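Local coordinates for protein endo-arabinase (Bacteroides thetaiotaomicron, PDB 5C0P) that probably hydrolyses O-glycosidic bonds in arabinan as a family 43 glycoside hydrolase and binds magnesium ions, at residues S130-L135 with W155-D160; V191-S196 with T200-D205. All blocks are in the same frame, centred on the assembly; numbering follows the deposited sequence. Where two conformers were deposited one is given.

Overall arrangement
Both contacts lie within the family 43 glycoside hydrolase region, whose small antiparallel sheets form the blades of a five-bladed beta-propeller. Contact 1 comes first along the chain and joins the start of strand 134-141 to the short helix 155-158 that follows strand 147-153. Contact 2 comes later, in the hairpin of strands 194-196 and 199-201, between the sheets that contain 178-184 and 205-211. Their centres are about 13 Å apart, and they meet directly. Ile159 O probably accepts a hydrogen bond from Asn202 N, and Trp155 packs on Val203. The helix and the hairpin thus link neighbouring blades, with Asp136, a predicted modulator of the catalytic acid, close to contact 2.

Contact 1: residues S130-L135 with W155-D160. With MG (magnesium ion), chain B.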
loop_
_atom_site.group_PDB
_atom_site.type_symbol
_atom_site.label_atom_id
_atom_site.label_comp_id
_atom_site.label_asym_id
_atom_site.label_seq_id
_atom_site.Cartn_x
_atom_site.Cartn_y
_atom_site.Cartn_z
ATOM N N SER A 130 -15.909 -7.100 -7.609
ATOM C CA SER A 130 -16.239 -8.409 -7.042
ATOM C C SER A 130 -15.888 -9.588 -7.954
ATOM O O SER A 130 -15.706 -10.716 -7.484
ATOM C CB SER A 130 -17.718 -8.469 -6.651
ATOM O OG SER A 130 -18.550 -8.335 -7.791
ATOM N N GLY A 131 -15.799 -9.339 -9.256
ATOM C CA GLY A 131 -15.485 -10.404 -10.192
ATOM C C GLY A 131 -13.996 -10.631 -10.397
ATOM O O GLY A 131 -13.608 -11.505 -11.185
ATOM N N TRP A 132 -13.170 -9.864 -9.690
ATOM C CA TRP A 132 -11.723 -9.899 -9.888
ATOM C C TRP A 132 -10.986 -10.174 -8.592
ATOM O O TRP A 132 -11.353 -9.646 -7.545
ATOM C CB TRP A 132 -11.224 -8.537 -10.366
ATOM C CG TRP A 132 -11.570 -8.150 -11.756
ATOM C CD1 TRP A 132 -12.256 -8.884 -12.677
ATOM C CD2 TRP A 132 -11.224 -6.918 -12.394
ATOM N NE1 TRP A 132 -12.365 -8.177 -13.857
ATOM C CE2 TRP A 132 -11.737 -6.964 -13.706
ATOM C CE3 TRP A 132 -10.533 -5.778 -11.985
ATOM C CZ2 TRP A 132 -11.574 -5.912 -14.610
ATOM C CZ3 TRP A 132 -10.371 -4.736 -12.881
ATOM C CH2 TRP A 132 -10.893 -4.806 -14.169
HETATM N N MSE A 133 -9.947 -11.006 -8.664
HETATM C CA MSE A 133 -9.017 -11.169 -7.544
HETATM C C MSE A 133 -8.129 -9.937 -7.463
HETATM O O MSE A 133 -7.271 -9.720 -8.328
HETATM C CB MSE A 133 -8.130 -12.398 -7.728
HETATM C CG MSE A 133 -8.859 -13.635 -8.173
HETATM SE SE MSE A 133 -8.362 -15.199 -7.147
HETATM C CE MSE A 133 -9.366 -14.735 -5.539
ATOM N N CYS A 134 -8.330 -9.139 -6.422
ATOM C CA CYS A 134 -7.605 -7.877 -6.279
ATOM C C CYS A 134 -6.949 -7.722 -4.916
ATOM O O CYS A 134 -7.385 -8.310 -3.922
ATOM C CB CYS A 134 -8.529 -6.679 -6.491
ATOM S SG CYS A 134 -9.371 -6.644 -8.072
ATOM N N LEU A 135 -5.896 -6.916 -4.871
ATOM C CA LEU A 135 -5.199 -6.670 -3.619
ATOM C C LEU A 135 -4.491 -5.333 -3.607
ATOM O O LEU A 135 -4.366 -4.666 -4.643
ATOM C CB LEU A 135 -4.212 -7.803 -3.299
ATOM C CG LEU A 135 -3.178 -8.282 -4.317
ATOM C CD1 LEU A 135 -1.986 -7.345 -4.438
ATOM C CD2 LEU A 135 -2.697 -9.677 -3.939
ATOM N N TRP A 155 -1.730 -11.494 -10.312
ATOM C CA TRP A 155 -1.069 -12.171 -11.422
ATOM C C TRP A 155 -1.449 -13.638 -11.580
ATOM O O TRP A 155 -1.352 -14.186 -12.676
ATOM C CB TRP A 155 0.444 -12.032 -11.284
ATOM C CG TRP A 155 1.008 -12.843 -10.159
ATOM C CD1 TRP A 155 0.970 -12.544 -8.824
ATOM C CD2 TRP A 155 1.696 -14.089 -10.276
ATOM N NE1 TRP A 155 1.592 -13.541 -8.105
ATOM C CE2 TRP A 155 2.049 -14.493 -8.974
ATOM C CE3 TRP A 155 2.052 -14.898 -11.356
ATOM C CZ2 TRP A 155 2.739 -15.682 -8.726
ATOM C CZ3 TRP A 155 2.740 -16.076 -11.106
ATOM C CH2 TRP A 155 3.076 -16.455 -9.802
ATOM N N LEU A 156 -1.879 -14.280 -10.498
ATOM C CA LEU A 156 -2.314 -15.666 -10.578
ATOM C C LEU A 156 -3.535 -15.797 -11.489
ATOM O O LEU A 156 -3.786 -16.861 -12.054
ATOM C CB LEU A 156 -2.637 -16.207 -9.186
ATOM C CG LEU A 156 -1.386 -16.498 -8.356
ATOM C CD1 LEU A 156 -1.757 -17.085 -7.006
ATOM C CD2 LEU A 156 -0.470 -17.437 -9.115
ATOM N N GLU A 157 -4.275 -14.699 -11.615
ATOM C CA GLU A 157 -5.453 -14.620 -12.475
ATOM C C GLU A 157 -5.099 -14.036 -13.851
ATOM O O GLU A 157 -5.567 -14.520 -14.887
ATOM C CB GLU A 157 -6.503 -13.746 -11.778
ATOM C CG GLU A 157 -7.776 -13.480 -12.565
ATOM C CD GLU A 157 -8.924 -13.028 -11.668
ATOM O OE1 GLU A 157 -9.184 -11.815 -11.594
ATOM O OE2 GLU A 157 -9.571 -13.888 -11.045
ATOM N N THR A 158 -4.251 -13.010 -13.856
ATOM C CA THR A 158 -3.989 -12.234 -15.073
ATOM C C THR A 158 -2.714 -12.611 -15.820
ATOM O O THR A 158 -2.508 -12.157 -16.950
ATOM C CB THR A 158 -3.922 -10.726 -14.766
ATOM O OG1 THR A 158 -2.854 -10.469 -13.843
ATOM C CG2 THR A 158 -5.225 -10.264 -14.160
ATOM N N ILE A 159 -1.873 -13.430 -15.186
ATOM C CA ILE A 159 -0.548 -13.820 -15.693
ATOM C C ILE A 159 0.453 -12.667 -15.665
ATOM O O ILE A 159 1.401 -12.683 -14.876
ATOM C CB ILE A 159 -0.591 -14.497 -17.087
ATOM C CG1 ILE A 159 -1.716 -15.530 -17.150
ATOM C CG2 ILE A 159 0.747 -15.149 -17.389
ATOM C CD1 ILE A 159 -1.634 -16.602 -16.073
ATOM N N ASP A 160 0.251 -11.678 -16.531
ATOM C CA ASP A 160 0.965 -10.412 -16.447
ATOM C C ASP A 160 0.161 -9.564 -15.458
ATOM O O ASP A 160 -0.950 -9.124 -15.772
ATOM C CB ASP A 160 1.016 -9.742 -17.828
ATOM C CG ASP A 160 2.238 -8.856 -18.016
ATOM O OD1 ASP A 160 3.005 -8.662 -17.045
ATOM O OD2 ASP A 160 2.427 -8.347 -19.151
HETATM MG MG MG B . -3.241 -11.194 -18.706
HETATM O O HOH W 1 -2.672 -9.315 -17.897
HETATM O O HOH W 2 -1.362 -11.348 -19.563
HETATM O O HOH W 3 -5.177 -10.902 -17.962
HETATM O O HOH W 4 -3.750 -13.133 -19.340
HETATM O O HOH W 5 -3.905 -10.279 -20.423
#
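Glu157 reaches from helix 155-158 to the backbone of Trp132 and Met133, where its carboxylate makes nearly all of the contact. CG stands anti to the backbone N (chi1 176°) and the chain runs extended beyond it, which carries the carboxylate clear of the helix. Met133 N donates to Glu157 OE1 over 3.1 Å, with an N-H...O angle of 155°. The donor comes from above the carboxylate, 36° out of its plane. Beside this bond, Trp132 CA lies 3.6 Å from Glu157 OE1. The selenomethionine at Met133 was modelled in two conformers; in the one given its CG passes close to OE2, a short approach that remains doubtful.

The same OE1 forms a salt bridge with Arg153 NE, and Arg153 in turn makes a cation-pi contact with Trp132, so Arg153 pairs with both the acid and the indole. Putting an alanine in place of Glu157 would probably leave Met133 N without this acceptor and Arg153 without its acidic mate.

Away from this close-set part the contact is sparse. The two segments bury just 140 Å² in all, at the protein surface. On the helix's far end the Thr158 carbonyl turns to a magnesium ion, with Thr158 O 2.1 Å from the metal. Five waters complete an octahedron, and one of them, cis to Thr158 O, donates to Asp160 O at 2.7 Å. The helix stops here: Ile159 has positive phi, while its N still bonds to Trp155 O at 2.7 Å.

The chemistry is accordingly divided. A carboxylate shared between an amide and a guanidinium group ties the helix to the residues just before strand 134-141 and is likely to remain ionised, whereas the magnesium ion meets the protein directly through a single carbonyl and otherwise through water.

Contact 2: residues V191-S196 with T200-D205; sequences VGSITS and TGNVTD
Ser193 and Asn202 adopt matching first torsions, each placing its first side-chain branch atom anti to the carbonyl carbon: OG in the serine (chi1 -57°) and CG in the asparagine (chi1 -54°). These settings bring the hydroxyl to the amide oxygen, and Ser193 OG donates to Asn202 OD1 at 2.7 Å, tilted 35° from the carbonyl plane. The other end of the amide is used as well, since Asn202 ND2 bonds to Asp160 OD1. Val191 CG1 lies against the same amide, 3.8 Å from Asn202 OD1.

Between the backbones, Ile194 and Gly201 form an antiparallel hydrogen-bonded pair. Ile194 N reaches Gly201 O at 2.8 Å, and the return bond from Gly201 N to Ile194 O measures 3.0 Å. A CA-H...O contact flanks it, with Thr200 CA 3.2 Å from Ile194 O. Thr195 and Thr200 make the next, non-hydrogen-bonded pair. Their hydroxyls close the gap, Thr195 OG1 standing 2.6 Å from Thr200 OG1, and either could be the donor.

The Ile194 side chain emerges on the other face of the sheet, where its CD1 packs 3.6 Å from Val203 CG2. Trp155 and Phe224 both touch these two apolar side chains, so this face turns inward while the two threonines are exposed. Beyond the paired residues the segments diverge, and a water spans the opening: it donates to Gly192 O and accepts from Val203 N, the latter at 3.0 Å.

The arrangement is a short antiparallel beta hairpin, carried in the connection between two blades of the five-bladed propeller of family 43 glycoside hydrolases. After strand 199-201 the chain continues through Val203 to the start of strand 205-211, where the Asp205 side chain touches Asp136, a residue predicted to tune the catalytic glutamate and orient the substrate.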
loop_
_atom_site.group_PDB
_atom_site.type_symbol
_atom_site.label_atom_id
_atom_site.label_comp_id
_atom_site.label_asym_id
_atom_site.label_seq_id
_atom_site.Cartn_x
_atom_site.Cartn_y
_atom_site.Cartn_z
ATOM N N VAL A 191 11.645 -6.163 -14.546
ATOM C CA VAL A 191 10.787 -7.226 -14.023
ATOM C C VAL A 191 11.107 -8.595 -14.628
ATOM O O VAL A 191 11.287 -8.727 -15.840
ATOM C CB VAL A 191 9.298 -6.886 -14.248
ATOM C CG1 VAL A 191 8.412 -8.107 -13.988
ATOM C CG2 VAL A 191 8.882 -5.729 -13.363
ATOM N N GLY A 192 11.158 -9.613 -13.772
ATOM C CA GLY A 192 11.283 -10.983 -14.231
ATOM C C GLY A 192 10.115 -11.810 -13.736
ATOM O O GLY A 192 9.552 -11.531 -12.679
ATOM N N SER A 193 9.747 -12.831 -14.495
ATOM C CA SER A 193 8.643 -13.693 -14.091
ATOM C C SER A 193 9.025 -14.637 -12.964
ATOM O O SER A 193 10.189 -15.034 -12.826
ATOM C CB SER A 193 8.136 -14.507 -15.281
ATOM O OG SER A 193 7.746 -13.662 -16.353
ATOM N N ILE A 194 8.032 -15.000 -12.162
ATOM C CA ILE A 194 8.219 -16.023 -11.149
ATOM C C ILE A 194 7.218 -17.144 -11.383
ATOM O O ILE A 194 6.252 -16.980 -12.137
ATOM C CB ILE A 194 8.046 -15.466 -9.727
ATOM C CG1 ILE A 194 6.616 -14.971 -9.511
ATOM C CG2 ILE A 194 9.068 -14.369 -9.464
ATOM C CD1 ILE A 194 6.280 -14.746 -8.039
ATOM N N THR A 195 7.455 -18.282 -10.744
ATOM C CA THR A 195 6.568 -19.425 -10.889
ATOM C C THR A 195 5.977 -19.801 -9.536
ATOM O O THR A 195 6.706 -20.004 -8.563
ATOM C CB THR A 195 7.304 -20.628 -11.511
ATOM O OG1 THR A 195 7.762 -20.283 -12.828
ATOM C CG2 THR A 195 6.389 -21.843 -11.607
ATOM N N SER A 196 4.651 -19.864 -9.471
ATOM C CA SER A 196 3.970 -20.284 -8.250
ATOM C C SER A 196 2.569 -20.767 -8.575
ATOM O O SER A 196 1.934 -20.250 -9.496
ATOM C CB SER A 196 3.887 -19.125 -7.257
ATOM O OG SER A 196 3.301 -19.549 -6.037
ATOM N N THR A 200 3.429 -19.212 -14.331
ATOM C CA THR A 200 4.606 -18.362 -14.468
ATOM C C THR A 200 4.171 -17.008 -15.012
ATOM O O THR A 200 3.601 -16.913 -16.104
ATOM C CB THR A 200 5.662 -18.978 -15.403
ATOM O OG1 THR A 200 6.112 -20.225 -14.859
ATOM C CG2 THR A 200 6.852 -18.042 -15.547
ATOM N N GLY A 201 4.424 -15.955 -14.243
ATOM C CA GLY A 201 3.955 -14.635 -14.621
ATOM C C GLY A 201 4.641 -13.554 -13.820
ATOM O O GLY A 201 5.617 -13.825 -13.115
ATOM N N ASN A 202 4.112 -12.340 -13.913
ATOM C CA ASN A 202 4.749 -11.165 -13.325
ATOM C C ASN A 202 3.875 -10.523 -12.261
ATOM O O ASN A 202 2.721 -10.172 -12.519
ATOM C CB ASN A 202 5.055 -10.133 -14.412
ATOM C CG ASN A 202 5.867 -10.715 -15.542
ATOM O OD1 ASN A 202 6.927 -11.298 -15.316
ATOM N ND2 ASN A 202 5.364 -10.582 -16.772
ATOM N N VAL A 203 4.436 -10.368 -11.066
ATOM C CA VAL A 203 3.714 -9.833 -9.919
ATOM C C VAL A 203 3.505 -8.321 -10.028
ATOM O O VAL A 203 4.405 -7.597 -10.467
ATOM C CB VAL A 203 4.514 -10.128 -8.640
ATOM C CG1 VAL A 203 3.945 -9.374 -7.419
ATOM C CG2 VAL A 203 4.577 -11.627 -8.388
ATOM N N THR A 204 2.316 -7.853 -9.641
ATOM C CA THR A 204 2.111 -6.448 -9.286
ATOM C C THR A 204 1.697 -6.361 -7.822
ATOM O O THR A 204 0.711 -6.987 -7.409
ATOM C CB THR A 204 1.044 -5.740 -10.131
ATOM O OG1 THR A 204 -0.148 -6.533 -10.168
ATOM C CG2 THR A 204 1.533 -5.495 -11.551
ATOM N N ASP A 205 2.462 -5.587 -7.053
ATOM C CA ASP A 205 2.176 -5.315 -5.645
ATOM C C ASP A 205 2.225 -3.812 -5.385
ATOM O O ASP A 205 2.969 -3.075 -6.036
ATOM C CB ASP A 205 3.243 -5.953 -4.728
ATOM C CG ASP A 205 3.014 -7.437 -4.438
ATOM O OD1 ASP A 205 1.939 -7.995 -4.744
ATOM O OD2 ASP A 205 3.931 -8.050 -3.842
HETATM O O HOH W 6 7.408 -10.631 -11.149
#